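Local coordinates for disease resistance protein RRS1 (Arabidopsis thaliana, PDB 4C6S), which forms heterodimers with RPS4 that recognise the bacterial effectors AvrRps4 and PopP2 in plant immunity, and also binds W-box DNA as a transcription factor, at residues V63-L75 against L103-L116. Numbering follows the deposited sequence.
With SO4 (sulfate ion), chain D.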
ATOM      1  N   VAL A  63      -7.101  11.777   4.206  1.00 19.11           N
ATOM      2  CA  VAL A  63      -6.751  11.088   2.968  1.00 19.09           C
ATOM      3  C   VAL A  63      -7.976  11.097   2.092  1.00 21.19           C
ATOM      4  O   VAL A  63      -9.008  10.502   2.426  1.00 23.08           O
ATOM      5  CB  VAL A  63      -6.303   9.654   3.224  1.00 19.75           C
ATOM      6  CG1 VAL A  63      -6.060   8.952   1.892  1.00 20.57           C
ATOM      7  CG2 VAL A  63      -5.040   9.660   4.074  1.00 19.18           C
ATOM      8  N   LEU A  64      -7.881  11.814   0.978  1.00 21.19           N
ATOM      9  CA  LEU A  64      -9.053  12.145   0.185  1.00 21.09           C
ATOM     10  C   LEU A  64      -9.107  11.263  -1.041  1.00 23.28           C
ATOM     11  O   LEU A  64      -8.057  10.879  -1.572  1.00 22.35           O
ATOM     12  CB  LEU A  64      -8.994  13.616  -0.233  1.00 20.41           C
ATOM     13  CG  LEU A  64      -9.023  14.566   0.969  1.00 23.34           C
ATOM     14  CD1 LEU A  64      -8.450  15.927   0.618  1.00 24.22           C
ATOM     15  CD2 LEU A  64     -10.445  14.707   1.500  1.00 25.59           C
ATOM     16  N   PRO A  65     -10.329  10.908  -1.479  1.00 22.48           N
ATOM     17  CA  PRO A  65     -10.498  10.089  -2.688  1.00 27.86           C
ATOM     18  C   PRO A  65     -10.318  10.954  -3.927  1.00 26.11           C
ATOM     19  O   PRO A  65     -11.280  11.465  -4.505  1.00 24.64           O
ATOM     20  CB  PRO A  65     -11.936   9.585  -2.570  1.00 28.08           C
ATOM     21  CG  PRO A  65     -12.649  10.663  -1.793  1.00 23.79           C
ATOM     22  CD  PRO A  65     -11.622  11.233  -0.836  1.00 22.84           C
ATOM     23  N   GLY A  66      -9.064  11.110  -4.331  1.00 24.25           N
ATOM     24  CA  GLY A  66      -8.715  12.087  -5.343  1.00 21.28           C
ATOM     25  C   GLY A  66      -9.224  11.805  -6.734  1.00 26.62           C
ATOM     26  O   GLY A  66      -9.240  12.708  -7.574  1.00 27.07           O
ATOM     27  N   ASN A  67      -9.633  10.564  -6.993  1.00 23.64           N
ATOM     28  CA  ASN A  67     -10.212  10.213  -8.296  1.00 26.34           C
ATOM     29  C   ASN A  67     -11.659  10.684  -8.437  1.00 31.07           C
ATOM     30  O   ASN A  67     -12.224  10.670  -9.536  1.00 29.25           O
ATOM     31  CB  ASN A  67     -10.157   8.698  -8.500  1.00 31.93           C
ATOM     32  CG  ASN A  67      -8.748   8.185  -8.786  1.00 30.79           C
ATOM     33  OD1 ASN A  67      -7.766   8.913  -8.649  1.00 29.58           O
ATOM     34  ND2 ASN A  67      -8.650   6.919  -9.186  1.00 35.10           N
ATOM     35  N   CYS A  68     -12.262  11.087  -7.320  1.00 29.70           N
ATOM     36  CA  CYS A  68     -13.677  11.464  -7.302  1.00 31.73           C
ATOM     37  C   CYS A  68     -13.875  12.973  -7.334  1.00 26.50           C
ATOM     38  O   CYS A  68     -13.038  13.731  -6.866  1.00 29.38           O
ATOM     39  CB  CYS A  68     -14.378  10.904  -6.064  1.00 33.89           C
ATOM     40  SG  CYS A  68     -14.149   9.136  -5.806  1.00 38.10           S
ATOM     41  N   ASP A  69     -15.013  13.390  -7.878  1.00 27.61           N
ATOM     42  CA  ASP A  69     -15.385  14.804  -7.931  1.00 31.84           C
ATOM     43  C   ASP A  69     -15.555  15.335  -6.503  1.00 30.05           C
ATOM     44  O   ASP A  69     -16.389  14.827  -5.743  1.00 30.21           O
ATOM     45  CB  ASP A  69     -16.691  14.942  -8.710  1.00 35.39           C
ATOM     46  CG  ASP A  69     -17.094  16.391  -8.971  1.00 43.13           C
ATOM     47  OD1 ASP A  69     -16.549  17.329  -8.339  1.00 38.12           O
ATOM     48  OD2 ASP A  69     -17.985  16.582  -9.827  1.00 51.74           O
ATOM     49  N   PRO A  70     -14.755  16.350  -6.125  1.00 30.78           N
ATOM     50  CA  PRO A  70     -14.868  16.891  -4.763  1.00 27.17           C
ATOM     51  C   PRO A  70     -16.282  17.384  -4.451  1.00 33.02           C
ATOM     52  O   PRO A  70     -16.665  17.402  -3.279  1.00 32.00           O
ATOM     53  CB  PRO A  70     -13.876  18.067  -4.753  1.00 30.00           C
ATOM     54  CG  PRO A  70     -13.472  18.286  -6.198  1.00 29.04           C
ATOM     55  CD  PRO A  70     -13.647  16.964  -6.878  1.00 30.08           C
ATOM     56  N   SER A  71     -17.053  17.743  -5.477  1.00 30.01           N
ATOM     57  CA  SER A  71     -18.391  18.264  -5.253  1.00 32.37           C
ATOM     58  C   SER A  71     -19.346  17.189  -4.749  1.00 35.29           C
ATOM     59  O   SER A  71     -20.430  17.505  -4.267  1.00 38.74           O
ATOM     60  CB  SER A  71     -18.955  18.884  -6.534  1.00 39.78           C
ATOM     61  OG  SER A  71     -19.377  17.864  -7.418  1.00 46.37           O
ATOM     62  N   GLU A  72     -18.951  15.923  -4.873  1.00 36.20           N
ATOM     63  CA  GLU A  72     -19.775  14.813  -4.394  1.00 40.72           C
ATOM     64  C   GLU A  72     -19.172  14.158  -3.159  1.00 37.64           C
ATOM     65  O   GLU A  72     -19.737  13.210  -2.611  1.00 43.32           O
ATOM     66  CB  GLU A  72     -19.917  13.741  -5.468  1.00 45.72           C
ATOM     67  CG  GLU A  72     -20.466  14.213  -6.786  1.00 59.89           C
ATOM     68  CD  GLU A  72     -20.672  13.060  -7.738  1.00 72.41           C
ATOM     69  OE1 GLU A  72     -19.690  12.645  -8.392  1.00 74.73           O
ATOM     70  OE2 GLU A  72     -21.813  12.559  -7.816  1.00 79.67           O
ATOM     71  N   VAL A  73     -18.016  14.655  -2.738  1.00 33.13           N
ATOM     72  CA  VAL A  73     -17.272  14.038  -1.644  1.00 27.99           C
ATOM     73  C   VAL A  73     -17.161  14.938  -0.416  1.00 29.08           C
ATOM     74  O   VAL A  73     -17.390  14.489   0.709  1.00 28.37           O
ATOM     75  CB  VAL A  73     -15.849  13.647  -2.099  1.00 30.28           C
ATOM     76  CG1 VAL A  73     -14.999  13.225  -0.911  1.00 33.47           C
ATOM     77  CG2 VAL A  73     -15.922  12.537  -3.138  1.00 31.81           C
ATOM     78  N   TRP A  74     -16.797  16.201  -0.620  1.00 29.01           N
ATOM     79  CA  TRP A  74     -16.403  17.030   0.519  1.00 27.94           C
ATOM     80  C   TRP A  74     -17.517  17.231   1.547  1.00 32.17           C
ATOM     81  O   TRP A  74     -17.416  16.753   2.677  1.00 31.89           O
ATOM     82  CB  TRP A  74     -15.856  18.405   0.096  1.00 28.52           C
ATOM     83  CG  TRP A  74     -15.445  19.156   1.332  1.00 31.38           C
ATOM     84  CD1 TRP A  74     -16.210  20.030   2.073  1.00 33.28           C
ATOM     85  CD2 TRP A  74     -14.202  19.030   2.027  1.00 28.94           C
ATOM     86  NE1 TRP A  74     -15.497  20.470   3.167  1.00 30.90           N
ATOM     87  CE2 TRP A  74     -14.264  19.868   3.163  1.00 32.93           C
ATOM     88  CE3 TRP A  74     -13.034  18.301   1.788  1.00 30.77           C
ATOM     89  CZ2 TRP A  74     -13.195  19.995   4.056  1.00 30.55           C
ATOM     90  CZ3 TRP A  74     -11.980  18.433   2.666  1.00 28.34           C
ATOM     91  CH2 TRP A  74     -12.067  19.270   3.790  1.00 31.99           C
ATOM     92  N   LEU A  75     -18.561  17.956   1.160  1.00 29.14           N
ATOM     93  CA  LEU A  75     -19.646  18.264   2.095  1.00 35.35           C
ATOM     94  C   LEU A  75     -20.253  16.985   2.658  1.00 37.52           C
ATOM     95  O   LEU A  75     -20.645  16.919   3.829  1.00 35.81           O
ATOM     96  CB  LEU A  75     -20.734  19.085   1.400  1.00 38.32           C
ATOM     97  CG  LEU A  75     -20.398  20.531   1.029  1.00 37.85           C
ATOM     98  CD1 LEU A  75     -21.542  21.157   0.252  1.00 37.01           C
ATOM     99  CD2 LEU A  75     -20.111  21.337   2.271  1.00 37.57           C
ATOM    100  N   LEU A 103      -8.397  13.931 -10.070  1.00 27.15           N
ATOM    101  CA  LEU A 103      -9.019  15.138 -10.596  1.00 27.90           C
ATOM    102  C   LEU A 103      -8.279  16.254  -9.869  1.00 24.71           C
ATOM    103  O   LEU A 103      -8.803  16.873  -8.943  1.00 26.13           O
ATOM    104  CB  LEU A 103     -10.510  15.159 -10.256  1.00 27.76           C
ATOM    105  CG  LEU A 103     -11.301  14.036 -10.917  1.00 32.75           C
ATOM    106  CD1 LEU A 103     -12.797  14.130 -10.595  1.00 36.53           C
ATOM    107  CD2 LEU A 103     -11.075  14.047 -12.416  1.00 35.98           C
ATOM    108  N   ARG A 104      -7.033  16.481 -10.279  1.00 30.06           N
ATOM    109  CA  ARG A 104      -6.106  17.271  -9.475  1.00 27.73           C
ATOM    110  C   ARG A 104      -6.524  18.733  -9.370  1.00 25.58           C
ATOM    111  O   ARG A 104      -6.588  19.280  -8.270  1.00 27.14           O
ATOM    112  CB  ARG A 104      -4.690  17.164 -10.052  1.00 28.15           C
ATOM    113  CG  ARG A 104      -3.619  17.767  -9.169  1.00 34.61           C
ATOM    114  CD  ARG A 104      -2.255  17.667  -9.838  1.00 41.22           C
ATOM    115  NE  ARG A 104      -2.101  16.403 -10.563  1.00 53.70           N
ATOM    116  CZ  ARG A 104      -1.541  15.297 -10.071  1.00 61.50           C
ATOM    117  NH1 ARG A 104      -1.061  15.268  -8.830  1.00 57.98           N
ATOM    118  NH2 ARG A 104      -1.459  14.209 -10.830  1.00 63.99           N
ATOM    119  N   ASP A 105      -6.786  19.371 -10.506  1.00 28.97           N
ATOM    120  CA  ASP A 105      -7.160  20.787 -10.485  1.00 30.92           C
ATOM    121  C   ASP A 105      -8.438  21.033  -9.685  1.00 28.91           C
ATOM    122  O   ASP A 105      -8.549  22.028  -8.960  1.00 29.22           O
ATOM    123  CB  ASP A 105      -7.339  21.317 -11.903  1.00 39.22           C
ATOM    124  CG  ASP A 105      -6.048  21.326 -12.689  1.00 51.75           C
ATOM    125  OD1 ASP A 105      -4.974  21.320 -12.052  1.00 54.66           O
ATOM    126  OD2 ASP A 105      -6.116  21.346 -13.938  1.00 58.74           O
ATOM    127  N   GLN A 106      -9.403  20.131  -9.830  1.00 27.35           N
ATOM    128  CA  GLN A 106     -10.647  20.216  -9.065  1.00 26.37           C
ATOM    129  C   GLN A 106     -10.421  20.125  -7.562  1.00 28.26           C
ATOM    130  O   GLN A 106     -11.011  20.886  -6.786  1.00 26.15           O
ATOM    131  CB  GLN A 106     -11.632  19.132  -9.528  1.00 27.41           C
ATOM    132  CG  GLN A 106     -12.099  19.286 -10.970  1.00 31.80           C
ATOM    133  CD  GLN A 106     -11.303  18.459 -11.966  1.00 41.27           C
ATOM    134  OE1 GLN A 106     -10.097  18.242 -11.807  1.00 39.15           O
ATOM    135  NE2 GLN A 106     -11.981  17.989 -13.006  1.00 43.73           N
ATOM    136  N   TRP A 107      -9.571  19.197  -7.141  1.00 24.58           N
ATOM    137  CA  TRP A 107      -9.289  19.044  -5.719  1.00 20.60           C
ATOM    138  C   TRP A 107      -8.447  20.186  -5.171  1.00 22.20           C
ATOM    139  O   TRP A 107      -8.643  20.608  -4.042  1.00 24.24           O
ATOM    140  CB  TRP A 107      -8.615  17.698  -5.432  1.00 22.70           C
ATOM    141  CG  TRP A 107      -9.617  16.624  -5.181  1.00 24.14           C
ATOM    142  CD1 TRP A 107      -9.991  15.622  -6.031  1.00 24.95           C
ATOM    143  CD2 TRP A 107     -10.430  16.485  -4.011  1.00 22.86           C
ATOM    144  NE1 TRP A 107     -10.974  14.854  -5.452  1.00 24.93           N
ATOM    145  CE2 TRP A 107     -11.258  15.360  -4.208  1.00 23.58           C
ATOM    146  CE3 TRP A 107     -10.525  17.192  -2.809  1.00 25.61           C
ATOM    147  CZ2 TRP A 107     -12.170  14.922  -3.241  1.00 26.28           C
ATOM    148  CZ3 TRP A 107     -11.429  16.757  -1.851  1.00 27.72           C
ATOM    149  CH2 TRP A 107     -12.240  15.637  -2.076  1.00 26.12           C
ATOM    150  N   LEU A 108      -7.519  20.704  -5.964  1.00 23.57           N
ATOM    151  CA  LEU A 108      -6.710  21.825  -5.473  1.00 22.33           C
ATOM    152  C   LEU A 108      -7.604  23.052  -5.245  1.00 24.48           C
ATOM    153  O   LEU A 108      -7.442  23.780  -4.254  1.00 27.80           O
ATOM    154  CB  LEU A 108      -5.572  22.144  -6.439  1.00 25.49           C
ATOM    155  CG  LEU A 108      -4.509  21.047  -6.494  1.00 27.72           C
ATOM    156  CD1 LEU A 108      -3.408  21.434  -7.464  1.00 31.53           C
ATOM    157  CD2 LEU A 108      -3.940  20.808  -5.113  1.00 25.43           C
ATOM    158  N   SER A 109      -8.564  23.249  -6.144  1.00 26.39           N
ATOM    159  CA  SER A 109      -9.542  24.331  -6.006  1.00 24.77           C
ATOM    160  C   SER A 109     -10.362  24.123  -4.740  1.00 25.74           C
ATOM    161  O   SER A 109     -10.548  25.048  -3.935  1.00 29.47           O
ATOM    162  CB  SER A 109     -10.465  24.368  -7.224  1.00 28.20           C
ATOM    163  OG  SER A 109     -11.451  25.378  -7.075  1.00 29.00           O
ATOM    164  N   GLU A 110     -10.852  22.901  -4.572  1.00 25.40           N
ATOM    165  CA  GLU A 110     -11.647  22.549  -3.405  1.00 26.75           C
ATOM    166  C   GLU A 110     -10.875  22.837  -2.123  1.00 28.72           C
ATOM    167  O   GLU A 110     -11.385  23.511  -1.225  1.00 27.43           O
ATOM    168  CB  GLU A 110     -12.055  21.077  -3.466  1.00 24.39           C
ATOM    169  CG  GLU A 110     -12.905  20.606  -2.272  1.00 25.58           C
ATOM    170  CD  GLU A 110     -14.352  21.073  -2.328  1.00 34.01           C
ATOM    171  OE1 GLU A 110     -14.865  21.354  -3.434  1.00 33.46           O
ATOM    172  OE2 GLU A 110     -14.989  21.143  -1.254  1.00 34.47           O
ATOM    173  N   LEU A 111      -9.638  22.350  -2.039  1.00 25.82           N
ATOM    174  CA  LEU A 111      -8.875  22.519  -0.800  1.00 26.41           C
ATOM    175  C   LEU A 111      -8.584  23.992  -0.499  1.00 30.01           C
ATOM    176  O   LEU A 111      -8.677  24.421   0.651  1.00 32.38           O
ATOM    177  CB  LEU A 111      -7.590  21.693  -0.818  1.00 27.32           C
ATOM    178  CG  LEU A 111      -7.828  20.187  -0.874  1.00 27.59           C
ATOM    179  CD1 LEU A 111      -6.497  19.450  -0.955  1.00 28.89           C
ATOM    180  CD2 LEU A 111      -8.639  19.698   0.322  1.00 30.43           C
ATOM    181  N   ASP A 112      -8.246  24.760  -1.535  1.00 30.98           N
ATOM    182  CA  ASP A 112      -8.038  26.197  -1.373  1.00 32.38           C
ATOM    183  C   ASP A 112      -9.288  26.879  -0.820  1.00 34.46           C
ATOM    184  O   ASP A 112      -9.200  27.739   0.067  1.00 35.03           O
ATOM    185  CB  ASP A 112      -7.637  26.840  -2.700  1.00 37.65           C
ATOM    186  CG  ASP A 112      -7.583  28.349  -2.615  1.00 47.07           C
ATOM    187  OD1 ASP A 112      -6.556  28.885  -2.155  1.00 50.35           O
ATOM    188  OD2 ASP A 112      -8.576  28.998  -2.997  1.00 50.28           O
ATOM    189  N   PHE A 113     -10.450  26.487  -1.333  1.00 27.91           N
ATOM    190  CA  PHE A 113     -11.725  27.044  -0.867  1.00 28.69           C
ATOM    191  C   PHE A 113     -11.965  26.712   0.607  1.00 33.69           C
ATOM    192  O   PHE A 113     -12.574  27.504   1.335  1.00 34.09           O
ATOM    193  CB  PHE A 113     -12.868  26.507  -1.741  1.00 27.28           C
ATOM    194  CG  PHE A 113     -14.233  27.053  -1.390  1.00 27.53           C
ATOM    195  CD1 PHE A 113     -14.573  28.363  -1.694  1.00 28.32           C
ATOM    196  CD2 PHE A 113     -15.187  26.231  -0.807  1.00 27.75           C
ATOM    197  CE1 PHE A 113     -15.845  28.867  -1.396  1.00 27.87           C
ATOM    198  CE2 PHE A 113     -16.461  26.721  -0.501  1.00 31.97           C
ATOM    199  CZ  PHE A 113     -16.784  28.037  -0.798  1.00 29.52           C
ATOM    200  N   ARG A 114     -11.472  25.554   1.046  1.00 30.42           N
ATOM    201  CA  ARG A 114     -11.606  25.133   2.443  1.00 30.44           C
ATOM    202  C   ARG A 114     -10.502  25.718   3.330  1.00 32.57           C
ATOM    203  O   ARG A 114     -10.449  25.445   4.536  1.00 34.67           O
ATOM    204  CB  ARG A 114     -11.609  23.600   2.555  1.00 29.51           C
ATOM    205  CG  ARG A 114     -12.670  22.899   1.719  1.00 29.06           C
ATOM    206  CD  ARG A 114     -14.083  23.373   2.031  1.00 30.94           C
ATOM    207  NE  ARG A 114     -15.008  22.889   1.013  1.00 29.77           N
ATOM    208  CZ  ARG A 114     -16.292  23.216   0.933  1.00 30.86           C
ATOM    209  NH1 ARG A 114     -16.834  24.034   1.820  1.00 29.36           N
ATOM    210  NH2 ARG A 114     -17.040  22.730  -0.053  1.00 31.53           N
ATOM    211  N   GLY A 115      -9.622  26.522   2.737  1.00 32.12           N
ATOM    212  CA  GLY A 115      -8.531  27.135   3.480  1.00 34.33           C
ATOM    213  C   GLY A 115      -7.411  26.171   3.834  1.00 36.74           C
ATOM    214  O   GLY A 115      -6.705  26.373   4.825  1.00 38.33           O
ATOM    215  N   LEU A 116      -7.237  25.123   3.033  1.00 30.94           N
ATOM    216  CA  LEU A 116      -6.216  24.113   3.323  1.00 29.22           C
ATOM    217  C   LEU A 116      -5.068  24.203   2.316  1.00 34.74           C
ATOM    218  O   LEU A 116      -5.299  24.214   1.107  1.00 37.11           O
ATOM    219  CB  LEU A 116      -6.834  22.709   3.323  1.00 28.26           C
ATOM    220  CG  LEU A 116      -7.976  22.514   4.329  1.00 29.94           C
ATOM    221  CD1 LEU A 116      -8.680  21.196   4.092  1.00 31.04           C
ATOM    222  CD2 LEU A 116      -7.447  22.569   5.740  1.00 35.34           C
TER
HETATM  223  S   SO4 D1152      -9.453   6.720  -4.705  0.74 59.25           S
HETATM  224  O1  SO4 D1152      -8.581   5.726  -5.330  0.74 65.66           O
HETATM  225  O2  SO4 D1152      -9.241   6.639  -3.257  0.74 31.79           O
HETATM  226  O3  SO4 D1152     -10.847   6.401  -5.001  0.74 67.34           O
HETATM  227  O4  SO4 D1152      -9.168   8.059  -5.243  0.74 33.47           O
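Trp107 lies between Pro70 and Leu64 in the TIR domain of RRS1, a flavodoxin-like fold with a five-stranded parallel sheet, and illustrates how one indole can join a helix to the loop leaving a central strand. Pro70 CB sits 3.7 Å from the centroid of the Trp107 six-membered ring, only 5° off its normal, a CH-pi contact, while Leu64 CB covers the opposite face nearer the rim. Val73 CG1 meets the ring edge at CH2, and Leu97 of strand 92-98 adds to the packing. The indole N-H is spent on the same loop: Trp107 NE1 donates to Cys68 O at 2.7 Å, a short but bent bond (135°) with the oxygen tilted from the ring plane. One turn earlier, at the N-cap of helix 104-113, Leu103 N donates to Gly66 O at 2.9 Å, and Leu103 CD1 lies against the Cys68-Asp69 peptide.

Trp74 is buried too, but the contact loosens toward solvent at the Arg114-Leu75 margin. Arg114 bends at chi2, bringing its guanidinium nearly parallel to the Trp74 indole (planes 8° apart), offset over the CD1-NE1 side; its CD makes a CH-pi contact with the five-membered ring. Phe113 covers the other guanidinium face. Glu110 fixes the group's rotation through a salt bridge: Arg114 NE and NH2, gripping side-on, both donate to Glu110 OE2 at 2.9 Å, and that same oxygen lies 3.2 Å from Trp74 CB.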